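Local coordinates for protein acetoacetate decarboxylase (Sphingomonas wittichii, PDB 5UPB) that is an acetoacetate decarboxylase-like enzyme that probably acts on a keto acid or a related carbonyl compound, its natural substrate not being established, at residues Met27-Leu32 / Val241-Gly246; Cys54-Gly59 / Phe159-Thr164; Ala129-Tyr134 / Glu143-Gly148; Val165-Asp170 / Ile212-Pro217. All coordinates share one frame; numbering follows the deposited sequence.

Interaction 1 of 4, residues Met27-Leu32 / Val241-Gly246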
loop_
_atom_site.group_PDB
_atom_site.type_symbol
_atom_site.label_atom_id
_atom_site.label_comp_id
_atom_site.label_asym_id
_atom_site.label_seq_id
_atom_site.Cartn_x
_atom_site.Cartn_y
_atom_site.Cartn_z
ATOM N N MET A 27 15.665 4.183 -15.359
ATOM C CA MET A 27 15.202 5.563 -15.257
ATOM C C MET A 27 14.368 5.917 -16.478
ATOM O O MET A 27 14.702 5.530 -17.610
ATOM C CB MET A 27 16.371 6.570 -15.205
ATOM C CG MET A 27 17.347 6.334 -14.070
ATOM S SD MET A 27 16.639 6.769 -12.522
ATOM C CE MET A 27 16.656 8.545 -12.624
ATOM N N LEU A 28 13.298 6.660 -16.233
ATOM C CA LEU A 28 12.547 7.373 -17.262
ATOM C C LEU A 28 12.668 8.857 -16.959
ATOM O O LEU A 28 12.320 9.296 -15.853
ATOM C CB LEU A 28 11.080 6.932 -17.271
ATOM C CG LEU A 28 10.111 7.815 -18.053
ATOM C CD1 LEU A 28 10.508 7.820 -19.545
ATOM C CD2 LEU A 28 8.657 7.310 -17.897
ATOM N N THR A 29 13.175 9.625 -17.914
ATOM C CA THR A 29 13.439 11.037 -17.703
ATOM C C THR A 29 12.882 11.888 -18.837
ATOM O O THR A 29 13.064 11.569 -20.023
ATOM C CB THR A 29 14.946 11.269 -17.555
ATOM O OG1 THR A 29 15.423 10.502 -16.440
ATOM C CG2 THR A 29 15.267 12.739 -17.335
ATOM N N VAL A 30 12.223 12.988 -18.455
ATOM C CA VAL A 30 11.758 14.002 -19.381
ATOM C C VAL A 30 12.385 15.330 -18.984
ATOM O O VAL A 30 12.286 15.766 -17.827
ATOM C CB VAL A 30 10.236 14.095 -19.412
ATOM C CG1 VAL A 30 9.811 15.276 -20.296
ATOM C CG2 VAL A 30 9.670 12.789 -19.910
ATOM N N TYR A 31 13.037 15.957 -19.941
ATOM C CA TYR A 31 13.601 17.275 -19.748
ATOM C C TYR A 31 12.602 18.347 -20.167
ATOM O O TYR A 31 11.845 18.178 -21.129
ATOM C CB TYR A 31 14.889 17.409 -20.553
ATOM C CG TYR A 31 15.937 16.457 -20.057
ATOM C CD1 TYR A 31 16.591 16.681 -18.844
ATOM C CD2 TYR A 31 16.304 15.341 -20.814
ATOM C CE1 TYR A 31 17.556 15.788 -18.372
ATOM C CE2 TYR A 31 17.271 14.452 -20.350
ATOM C CZ TYR A 31 17.906 14.692 -19.141
ATOM O OH TYR A 31 18.874 13.823 -18.696
ATOM N N LEU A 32 12.581 19.417 -19.390
ATOM C CA LEU A 32 11.636 20.516 -19.515
ATOM C C LEU A 32 12.369 21.833 -19.342
ATOM O O LEU A 32 13.437 21.901 -18.725
ATOM C CB LEU A 32 10.556 20.494 -18.422
ATOM C CG LEU A 32 9.872 19.199 -18.083
ATOM C CD1 LEU A 32 9.087 19.466 -16.836
ATOM C CD2 LEU A 32 8.995 18.801 -19.239
ATOM N N VAL A 241 14.090 10.441 -22.450
ATOM C CA VAL A 241 15.058 9.353 -22.502
ATOM C C VAL A 241 14.751 8.347 -21.396
ATOM O O VAL A 241 14.196 8.698 -20.341
ATOM C CB VAL A 241 16.500 9.901 -22.376
ATOM C CG1 VAL A 241 16.720 10.470 -20.996
ATOM C CG2 VAL A 241 17.512 8.833 -22.668
ATOM N N THR A 242 15.081 7.071 -21.664
ATOM C CA THR A 242 15.076 6.008 -20.655
ATOM C C THR A 242 16.434 5.329 -20.728
ATOM O O THR A 242 17.049 5.258 -21.804
ATOM C CB THR A 242 13.916 4.991 -20.864
ATOM O OG1 THR A 242 13.831 4.097 -19.742
ATOM C CG2 THR A 242 14.093 4.167 -22.177
ATOM N N TYR A 243 16.941 4.907 -19.581
ATOM C CA TYR A 243 18.309 4.426 -19.515
ATOM C C TYR A 243 18.519 3.703 -18.204
ATOM O O TYR A 243 17.681 3.746 -17.288
ATOM C CB TYR A 243 19.310 5.561 -19.656
ATOM C CG TYR A 243 19.186 6.619 -18.590
ATOM C CD1 TYR A 243 18.276 7.642 -18.720
ATOM C CD2 TYR A 243 20.031 6.625 -17.487
ATOM C CE1 TYR A 243 18.184 8.634 -17.754
ATOM C CE2 TYR A 243 19.952 7.601 -16.534
ATOM C CZ TYR A 243 19.033 8.615 -16.674
ATOM O OH TYR A 243 18.966 9.595 -15.709
ATOM N N SER A 244 19.696 3.096 -18.101
ATOM C CA SER A 244 20.126 2.472 -16.857
ATOM C C SER A 244 21.271 3.264 -16.255
ATOM O O SER A 244 22.093 3.878 -16.957
ATOM C CB SER A 244 20.509 1.020 -17.078
ATOM O OG SER A 244 19.381 0.337 -17.584
ATOM N N TYR A 245 21.349 3.176 -14.938
ATOM C CA TYR A 245 22.221 4.024 -14.169
ATOM C C TYR A 245 22.725 3.304 -12.941
ATOM O O TYR A 245 21.962 2.656 -12.222
ATOM C CB TYR A 245 21.301 5.194 -13.753
ATOM C CG TYR A 245 21.814 6.291 -12.888
ATOM C CD1 TYR A 245 23.112 6.685 -12.922
ATOM C CD2 TYR A 245 20.961 6.898 -11.966
ATOM C CE1 TYR A 245 23.561 7.695 -12.125
ATOM C CE2 TYR A 245 21.395 7.905 -11.148
ATOM C CZ TYR A 245 22.698 8.305 -11.223
ATOM O OH TYR A 245 23.161 9.306 -10.386
ATOM N N GLY A 246 23.992 3.537 -12.645
ATOM C CA GLY A 246 24.594 3.008 -11.438
ATOM C C GLY A 246 25.439 4.092 -10.814
ATOM O O GLY A 246 26.074 4.889 -11.520
#
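Met27 lies alongside Tyr243, both side chains pointing the same way from neighbouring antiparallel strands. From its root outward, the methionine follows the tyrosine ring. CB sits over one face, 3.8 Å from the ring centroid and only 17° off the normal, a CH-pi contact. CG, anti to the carbonyl carbon (chi1 -57°), meets Tyr243 CE2 at 3.8 Å and also touches CB of Tyr245. Bends at chi2 and chi3 through SD then bring CE back to 4.0 Å from Tyr243 OH. Thr29 OG1 approaches the same ring obliquely; it is buried without a hydrogen-bonding partner. A leucine in place of Tyr243 would probably leave Met27 CB without a ring face to rest on and open a gap beside Thr29. The backbones are joined by paired bonds, Met27 with Tyr243 and Thr29 with Val241. Met27 O takes a second donor, Thr242 OG1 at 2.7 Å, tilted 31° from the carbonyl plane. That hydroxyl in turn meets Arg130 NH1, while Leu28 on the same face packs against strand 156-166. Alternating faces, with hydrogen-bonded pairs flanking the non-hydrogen-bonded pair Leu28 and Thr242, are the hallmark of antiparallel beta-sheet, here joining strands 21-34 and 235-249.

Interaction 2 of 4, residues Cys54-Gly59 / Phe159-Thr164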
loop_
_atom_site.group_PDB
_atom_site.type_symbol
_atom_site.label_atom_id
_atom_site.label_comp_id
_atom_site.label_asym_id
_atom_site.label_seq_id
_atom_site.Cartn_x
_atom_site.Cartn_y
_atom_site.Cartn_z
ATOM N N CYS A 54 14.736 21.906 -16.295
ATOM C CA CYS A 54 14.289 21.023 -15.225
ATOM C C CYS A 54 14.309 19.620 -15.781
ATOM O O CYS A 54 14.264 19.436 -17.007
ATOM C CB CYS A 54 12.850 21.310 -14.721
ATOM S SG CYS A 54 12.728 22.895 -14.128
ATOM N N MET A 55 14.426 18.639 -14.886
ATOM C CA MET A 55 14.262 17.246 -15.284
ATOM C C MET A 55 13.196 16.625 -14.394
ATOM O O MET A 55 13.204 16.817 -13.166
ATOM C CB MET A 55 15.543 16.394 -15.205
ATOM C CG MET A 55 15.916 15.829 -13.942
ATOM S SD MET A 55 17.304 14.729 -14.290
ATOM C CE MET A 55 18.552 15.538 -13.315
ATOM N N ALA A 56 12.254 15.941 -15.016
ATOM C CA ALA A 56 11.335 15.053 -14.314
ATOM C C ALA A 56 11.795 13.612 -14.526
ATOM O O ALA A 56 12.196 13.258 -15.641
ATOM C CB ALA A 56 9.920 15.237 -14.846
ATOM N N TYR A 57 11.829 12.801 -13.451
ATOM C CA TYR A 57 12.105 11.382 -13.643
ATOM C C TYR A 57 11.229 10.504 -12.775
ATOM O O TYR A 57 10.762 10.899 -11.700
ATOM C CB TYR A 57 13.592 11.005 -13.403
ATOM C CG TYR A 57 14.094 11.065 -11.972
ATOM C CD1 TYR A 57 13.784 10.075 -11.053
ATOM C CD2 TYR A 57 14.900 12.098 -11.557
ATOM C CE1 TYR A 57 14.260 10.140 -9.747
ATOM C CE2 TYR A 57 15.381 12.165 -10.269
ATOM C CZ TYR A 57 15.058 11.193 -9.372
ATOM O OH TYR A 57 15.558 11.254 -8.100
ATOM N N VAL A 58 11.044 9.284 -13.269
ATOM C CA VAL A 58 10.530 8.173 -12.485
ATOM C C VAL A 58 11.522 7.036 -12.636
ATOM O O VAL A 58 11.910 6.701 -13.761
ATOM C CB VAL A 58 9.148 7.700 -12.969
ATOM C CG1 VAL A 58 8.719 6.495 -12.163
ATOM C CG2 VAL A 58 8.152 8.845 -12.923
ATOM N N GLY A 59 11.962 6.474 -11.523
ATOM C CA GLY A 59 12.943 5.405 -11.562
ATOM C C GLY A 59 12.644 4.282 -10.593
ATOM O O GLY A 59 11.989 4.460 -9.546
ATOM N N PHE A 159 2.348 13.426 -10.950
ATOM C CA PHE A 159 2.593 13.619 -12.375
ATOM C C PHE A 159 2.700 12.276 -13.073
ATOM O O PHE A 159 2.785 11.223 -12.437
ATOM C CB PHE A 159 3.831 14.491 -12.639
ATOM C CG PHE A 159 5.156 13.899 -12.229
ATOM C CD1 PHE A 159 5.921 13.145 -13.127
ATOM C CD2 PHE A 159 5.679 14.149 -10.964
ATOM C CE1 PHE A 159 7.167 12.638 -12.762
ATOM C CE2 PHE A 159 6.924 13.637 -10.591
ATOM C CZ PHE A 159 7.679 12.883 -11.517
ATOM N N ARG A 160 2.524 12.330 -14.390
ATOM C CA ARG A 160 2.671 11.179 -15.262
ATOM C C ARG A 160 3.748 11.492 -16.294
ATOM O O ARG A 160 3.844 12.628 -16.753
ATOM C CB ARG A 160 1.385 10.852 -16.006
ATOM C CG ARG A 160 0.159 10.798 -15.130
ATOM C CD ARG A 160 -1.096 10.944 -15.970
ATOM N NE ARG A 160 -1.282 9.818 -16.884
ATOM C CZ ARG A 160 -2.138 9.840 -17.898
ATOM N NH1 ARG A 160 -2.859 10.932 -18.147
ATOM N NH2 ARG A 160 -2.268 8.774 -18.664
ATOM N N LEU A 161 4.545 10.489 -16.633
ATOM C CA LEU A 161 5.598 10.590 -17.644
ATOM C C LEU A 161 5.505 9.403 -18.578
ATOM O O LEU A 161 5.116 8.304 -18.173
ATOM C CB LEU A 161 7.004 10.527 -17.084
ATOM C CG LEU A 161 7.580 11.591 -16.194
ATOM C CD1 LEU A 161 9.046 11.224 -15.985
ATOM C CD2 LEU A 161 7.406 12.956 -16.825
ATOM N N GLY A 162 5.941 9.618 -19.819
ATOM C CA GLY A 162 5.983 8.521 -20.764
ATOM C C GLY A 162 6.959 8.823 -21.879
ATOM O O GLY A 162 7.390 9.964 -22.075
ATOM N N LEU A 163 7.308 7.775 -22.607
ATOM C CA LEU A 163 8.254 7.861 -23.724
ATOM C C LEU A 163 7.832 6.860 -24.784
ATOM O O LEU A 163 7.576 5.698 -24.457
ATOM C CB LEU A 163 9.668 7.514 -23.252
ATOM C CG LEU A 163 10.765 7.688 -24.272
ATOM C CD1 LEU A 163 10.943 9.170 -24.567
ATOM C CD2 LEU A 163 12.038 7.067 -23.725
ATOM N N THR A 164 7.784 7.301 -26.051
ATOM C CA THR A 164 7.719 6.385 -27.189
ATOM C C THR A 164 9.105 6.410 -27.826
ATOM O O THR A 164 9.538 7.449 -28.334
ATOM C CB THR A 164 6.670 6.793 -28.212
ATOM O OG1 THR A 164 5.387 6.841 -27.597
ATOM C CG2 THR A 164 6.638 5.774 -29.341
#
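Strands 54-59 and 159-164 cross almost at a right angle, their axes 84° apart and 7.9 Å from each other at closest approach, so the side chains of Phe159 and Leu161 reach across to both side chains and backbone of 54-59, and no hydrogen bond joins the two. Ala56 and Val58 point from one strand toward Phe159 and Leu161 on the other. Leu161 splits its two methyls between different targets: CD2 reaches the methyl of Ala56 at 3.9 Å, while CD1 lies against the backbone, 3.8 Å from Ala56 O, and also touches Val58 CG2. Phe159 swings its CG between the backbone N and the carbonyl carbon (chi1 66°), which places the ring beside Leu161, whose CG lies at its edge. Tyr57 O also meets the ring edge near its plane, 3.7 Å from CZ, and Val58 CG2 approaches CE1 obliquely at 3.9 Å. Val58 runs antiparallel to the side chains of Phe159 and Leu161, small groups fitting beside large ones. This is orthogonal packing of beta layers. Ile219 of strand 206-221 also touches Ala56 and Leu161, Ala84 and Leu86 of strand 80-92 lie against Phe159, and Leu28 of strand 21-34 reaches Leu161, so that three neighbouring strands add to the buried apolar cluster.

Interaction 3 of 4, residues Ala129-Tyr134 / Glu143-Gly148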
loop_
_atom_site.group_PDB
_atom_site.type_symbol
_atom_site.label_atom_id
_atom_site.label_comp_id
_atom_site.label_asym_id
_atom_site.label_seq_id
_atom_site.Cartn_x
_atom_site.Cartn_y
_atom_site.Cartn_z
ATOM N N ALA A 129 7.035 1.496 -15.483
ATOM C CA ALA A 129 6.799 0.329 -16.320
ATOM C C ALA A 129 7.629 0.430 -17.592
ATOM O O ALA A 129 7.492 1.398 -18.341
ATOM C CB ALA A 129 5.330 0.172 -16.693
ATOM N N ARG A 130 8.469 -0.556 -17.821
ATOM C CA ARG A 130 9.197 -0.722 -19.088
ATOM C C ARG A 130 8.905 -2.098 -19.667
ATOM O O ARG A 130 8.620 -3.051 -18.923
ATOM C CB ARG A 130 10.703 -0.505 -18.939
ATOM C CG ARG A 130 10.993 0.753 -18.214
ATOM C CD ARG A 130 12.412 1.281 -18.409
ATOM N NE ARG A 130 13.446 0.284 -18.241
ATOM C CZ ARG A 130 14.706 0.429 -18.662
ATOM N NH1 ARG A 130 15.131 1.560 -19.267
ATOM N NH2 ARG A 130 15.559 -0.549 -18.445
ATOM N N PRO A 131 8.923 -2.220 -20.989
ATOM C CA PRO A 131 8.646 -3.520 -21.615
ATOM C C PRO A 131 9.711 -4.556 -21.274
ATOM O O PRO A 131 10.916 -4.327 -21.438
ATOM C CB PRO A 131 8.624 -3.189 -23.099
ATOM C CG PRO A 131 9.562 -1.995 -23.242
ATOM C CD PRO A 131 9.364 -1.207 -21.968
ATOM N N HIS A 132 9.259 -5.703 -20.818
ATOM C CA HIS A 132 10.193 -6.740 -20.440
ATOM C C HIS A 132 10.769 -7.396 -21.700
ATOM O O HIS A 132 10.012 -7.758 -22.606
ATOM C CB HIS A 132 9.501 -7.778 -19.565
ATOM C CG HIS A 132 10.451 -8.731 -18.917
ATOM N ND1 HIS A 132 11.110 -9.718 -19.605
ATOM C CD2 HIS A 132 10.853 -8.837 -17.623
ATOM C CE1 HIS A 132 11.884 -10.392 -18.771
ATOM N NE2 HIS A 132 11.729 -9.891 -17.558
ATOM N N PRO A 133 12.091 -7.577 -21.794
ATOM C CA PRO A 133 12.671 -8.140 -23.031
ATOM C C PRO A 133 12.112 -9.504 -23.408
ATOM O O PRO A 133 12.161 -9.886 -24.592
ATOM C CB PRO A 133 14.169 -8.243 -22.706
ATOM C CG PRO A 133 14.408 -7.290 -21.640
ATOM C CD PRO A 133 13.134 -7.219 -20.815
ATOM N N TYR A 134 11.663 -10.292 -22.434
ATOM C CA TYR A 134 11.108 -11.593 -22.766
ATOM C C TYR A 134 9.639 -11.579 -23.144
ATOM O O TYR A 134 9.104 -12.637 -23.477
ATOM C CB TYR A 134 11.253 -12.565 -21.603
ATOM C CG TYR A 134 12.649 -13.110 -21.384
ATOM C CD1 TYR A 134 13.733 -12.259 -21.125
ATOM C CD2 TYR A 134 12.900 -14.463 -21.530
ATOM C CE1 TYR A 134 15.003 -12.775 -20.916
ATOM C CE2 TYR A 134 14.164 -14.984 -21.348
ATOM C CZ TYR A 134 15.216 -14.138 -21.046
ATOM O OH TYR A 134 16.488 -14.657 -20.862
ATOM N N GLU A 143 13.154 0.596 -31.044
ATOM C CA GLU A 143 12.372 1.601 -31.731
ATOM C C GLU A 143 10.897 1.236 -31.639
ATOM O O GLU A 143 10.517 0.081 -31.843
ATOM C CB GLU A 143 12.794 1.651 -33.190
ATOM C CG GLU A 143 14.247 1.917 -33.425
ATOM C CD GLU A 143 14.555 2.029 -34.899
ATOM O OE1 GLU A 143 13.619 1.833 -35.697
ATOM O OE2 GLU A 143 15.738 2.248 -35.270
ATOM N N GLY A 144 10.066 2.190 -31.256
ATOM C CA GLY A 144 8.666 1.897 -31.121
ATOM C C GLY A 144 8.209 1.424 -29.759
ATOM O O GLY A 144 7.010 1.410 -29.527
ATOM N N ALA A 145 9.115 1.074 -28.847
ATOM C CA ALA A 145 8.719 0.692 -27.491
ATOM C C ALA A 145 8.108 1.856 -26.717
ATOM O O ALA A 145 8.410 3.024 -26.960
ATOM C CB ALA A 145 9.937 0.166 -26.726
ATOM N N VAL A 146 7.252 1.538 -25.745
ATOM C CA VAL A 146 6.682 2.572 -24.886
ATOM C C VAL A 146 7.081 2.278 -23.451
ATOM O O VAL A 146 7.241 1.116 -23.063
ATOM C CB VAL A 146 5.154 2.703 -25.046
ATOM C CG1 VAL A 146 4.840 3.292 -26.431
ATOM C CG2 VAL A 146 4.435 1.356 -24.842
ATOM N N VAL A 147 7.337 3.358 -22.705
ATOM C CA VAL A 147 7.696 3.345 -21.287
ATOM C C VAL A 147 6.775 4.317 -20.562
ATOM O O VAL A 147 6.410 5.359 -21.119
ATOM C CB VAL A 147 9.170 3.745 -21.113
ATOM C CG1 VAL A 147 9.547 3.791 -19.658
ATOM C CG2 VAL A 147 10.056 2.770 -21.899
ATOM N N GLY A 148 6.373 3.983 -19.337
ATOM C CA GLY A 148 5.465 4.846 -18.591
ATOM C C GLY A 148 5.856 4.929 -17.134
ATOM O O GLY A 148 6.417 3.991 -16.569
#
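The mouth of a long-looped beta hairpin, where strand 125-129 gives way to a loop and the chain returns as strand 146-153, is closed by Ala129 and Gly148. Their backbones form an antiparallel hydrogen-bonded pair: Ala129 N gives a nearly straight bond to Gly148 O at 2.8 Å, and Gly148 N answers to Ala129 O at 3.0 Å. Beyond this pair the chains part, and side chains take over. Val147 divides its two methyls among Ala129, Arg130 and Pro131. CG1, anti to the backbone N (chi1 178°), rests 3.4 Å from Ala129 O and 3.7 Å from Arg130 CG, whose aliphatic stem runs alongside the valine. CG2 meets Pro131 CD at 4.0 Å, the proline ring crossing the valine at about a right angle. Pro131 CD also lies 3.3 Å from Val146 O, and its CG faces the methyl of Ala145 at 4.1 Å. The stem of Arg130 is thus held by apolar contact, while its NH1 goes on to hydrogen-bond Thr242 OG1. Further out, Tyr134 N donates in the ring plane to His132 ND1, tying the loop to itself, and the side chains of both residues reach a second subunit: His132 NE2 bonds Asp26 of that chain, and Tyr134 makes a cation-pi contact with its Arg208. Taken together, this is a hairpin whose strand pairing gives way to an extended, proline-containing loop that sets out toward a neighbouring subunit of the tetramer.

Interaction 4 of 4, residues Val165-Asp170 / Ile212-Pro217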
loop_
_atom_site.group_PDB
_atom_site.type_symbol
_atom_site.label_atom_id
_atom_site.label_comp_id
_atom_site.label_asym_id
_atom_site.label_seq_id
_atom_site.Cartn_x
_atom_site.Cartn_y
_atom_site.Cartn_z
ATOM N N VAL A 165 9.805 5.281 -27.773
ATOM C CA VAL A 165 11.211 5.235 -28.169
ATOM C C VAL A 165 11.316 5.421 -29.669
ATOM O O VAL A 165 10.556 4.811 -30.430
ATOM C CB VAL A 165 11.833 3.908 -27.725
ATOM C CG1 VAL A 165 13.284 3.740 -28.299
ATOM C CG2 VAL A 165 11.812 3.807 -26.193
ATOM N N THR A 166 12.229 6.291 -30.095
ATOM C CA THR A 166 12.487 6.494 -31.520
ATOM C C THR A 166 13.845 5.975 -31.958
ATOM O O THR A 166 14.000 5.614 -33.118
ATOM C CB THR A 166 12.397 7.979 -31.902
ATOM O OG1 THR A 166 13.286 8.761 -31.099
ATOM C CG2 THR A 166 10.995 8.506 -31.712
ATOM N N ARG A 167 14.824 5.887 -31.066
ATOM C CA ARG A 167 16.144 5.447 -31.487
ATOM C C ARG A 167 16.970 5.095 -30.270
ATOM O O ARG A 167 16.683 5.517 -29.139
ATOM C CB ARG A 167 16.882 6.524 -32.300
ATOM C CG ARG A 167 17.006 7.846 -31.539
ATOM C CD ARG A 167 18.059 8.745 -32.175
ATOM N NE ARG A 167 18.100 10.053 -31.530
ATOM C CZ ARG A 167 18.781 10.334 -30.415
ATOM N NH1 ARG A 167 19.501 9.422 -29.785
ATOM N NH2 ARG A 167 18.771 11.558 -29.943
ATOM N N ALA A 168 17.978 4.269 -30.513
ATOM C CA ALA A 168 19.031 4.097 -29.527
ATOM C C ALA A 168 19.649 5.457 -29.234
ATOM O O ALA A 168 19.678 6.355 -30.093
ATOM C CB ALA A 168 20.083 3.123 -30.049
ATOM N N GLY A 169 20.155 5.622 -28.012
ATOM C CA GLY A 169 20.692 6.895 -27.588
ATOM C C GLY A 169 22.075 6.747 -26.994
ATOM O O GLY A 169 22.651 5.665 -26.970
ATOM N N ASP A 170 22.587 7.871 -26.505
ATOM C CA ASP A 170 23.924 7.901 -25.947
ATOM C C ASP A 170 23.983 9.021 -24.923
ATOM O O ASP A 170 22.983 9.683 -24.649
ATOM C CB ASP A 170 24.935 8.073 -27.093
ATOM C CG ASP A 170 24.617 9.272 -27.966
ATOM O OD1 ASP A 170 24.285 10.359 -27.419
ATOM O OD2 ASP A 170 24.693 9.115 -29.205
ATOM N N ILE A 212 20.802 3.369 -23.254
ATOM C CA ILE A 212 20.086 4.624 -23.420
ATOM C C ILE A 212 19.231 4.571 -24.681
ATOM O O ILE A 212 19.699 4.146 -25.765
ATOM C CB ILE A 212 21.075 5.795 -23.485
ATOM C CG1 ILE A 212 21.959 5.808 -22.251
ATOM C CG2 ILE A 212 20.349 7.101 -23.612
ATOM C CD1 ILE A 212 23.183 6.764 -22.399
ATOM N N TRP A 213 17.971 5.005 -24.539
ATOM C CA TRP A 213 17.018 5.130 -25.640
ATOM C C TRP A 213 16.338 6.488 -25.575
ATOM O O TRP A 213 15.909 6.926 -24.507
ATOM C CB TRP A 213 15.966 4.027 -25.590
ATOM C CG TRP A 213 16.576 2.644 -25.651
ATOM C CD1 TRP A 213 17.078 1.930 -24.605
ATOM C CD2 TRP A 213 16.735 1.823 -26.809
ATOM N NE1 TRP A 213 17.562 0.718 -25.044
ATOM C CE2 TRP A 213 17.344 0.618 -26.389
ATOM C CE3 TRP A 213 16.440 1.992 -28.163
ATOM C CZ2 TRP A 213 17.684 -0.406 -27.280
ATOM C CZ3 TRP A 213 16.768 0.959 -29.050
ATOM C CH2 TRP A 213 17.363 -0.225 -28.599
ATOM N N ALA A 214 16.230 7.152 -26.713
ATOM C CA ALA A 214 15.594 8.456 -26.814
ATOM C C ALA A 214 14.242 8.288 -27.487
ATOM O O ALA A 214 13.978 7.295 -28.160
ATOM C CB ALA A 214 16.456 9.444 -27.619
ATOM N N GLY A 215 13.381 9.280 -27.337
ATOM C CA GLY A 215 12.084 9.146 -27.970
ATOM C C GLY A 215 11.212 10.338 -27.717
ATOM O O GLY A 215 11.680 11.411 -27.334
ATOM N N GLU A 216 9.941 10.155 -28.042
ATOM C CA GLU A 216 8.978 11.227 -27.953
ATOM C C GLU A 216 8.411 11.235 -26.541
ATOM O O GLU A 216 7.836 10.229 -26.124
ATOM C CB GLU A 216 7.854 11.044 -28.953
ATOM C CG GLU A 216 6.861 12.202 -28.944
ATOM C CD GLU A 216 5.605 11.915 -29.741
ATOM O OE1 GLU A 216 5.414 10.755 -30.157
ATOM O OE2 GLU A 216 4.799 12.848 -29.934
ATOM N N PRO A 217 8.628 12.280 -25.757
ATOM C CA PRO A 217 8.190 12.270 -24.359
ATOM C C PRO A 217 6.783 12.800 -24.169
ATOM O O PRO A 217 6.230 13.512 -25.001
ATOM C CB PRO A 217 9.180 13.214 -23.677
ATOM C CG PRO A 217 9.499 14.231 -24.750
ATOM C CD PRO A 217 9.501 13.432 -26.058
#
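Ile212 turns its side chain toward Gly169 and Asp170, with CG2 against the glycine carbonyl carbon and CD1 3.5 Å from Asp170 C. Its own carbonyl O receives Gly169 N at 2.7 Å, the donor standing above the carbonyl plane. At Gly169 a beta carbon would come tight against Ile212 CG2, so the close fit depends on its absence. An alanine in place of Ile212 would probably leave a gap beneath the Gly169-Asp170 backbone and free that loop to shift. Trp213 comes next. With CG anti to the carbonyl carbon (chi1 -59°), its indole sets CE3 3.6 Å from Val165 CG1, and the methyl of Ala168 lies over one ring face. Ala214 N then donates to Arg167 O at 3.0 Å. Ala214 O faces two residues at once: Thr166 N binds it at 2.8 Å on a lone pair, and Arg167 N more weakly at 3.3 Å, the signature of a classic beta bulge. The alanine methyl touches a face of the Arg167 guanidinium, 3.7 Å from NH1. That nitrogen bonds Ala168 O, and NH2 forms a salt bridge with Asp173. At Gly215 the chains approach so closely, CA to Val165 CA 4.0 Å, that a beta carbon would clash. Strand 206-221 thus lies between strand 156-166, against which the bulge shifts the register by one, and strand 235-249, where Val241 and Tyr243 pack on Ile212 and Thr242 on Trp213.

In the fold
The four contacts lie close together on one side of the chain, linked by neighbouring strands. Interactions 1 and 2, with centres about 8 Å apart, share the pairing of strands 21-34 and 53-65, where Val30 O lies 2.8 Å from Ala56 N. Strand 156-166 serves both interaction 2, through its side chains, and interaction 4, through the bulge at Thr166 and Arg167; Leu163 O also reaches Val147 N of interaction 3 at 2.9 Å. Thr242 is a junction: its OG1 is 2.9 Å from Arg130 NH1 of interaction 3, and its O is 2.9 Å from Trp213 N of interaction 4. Interactions 1, 2 and 3 also touch a second subunit, whereas interaction 4 meets no other chain of the tetramer.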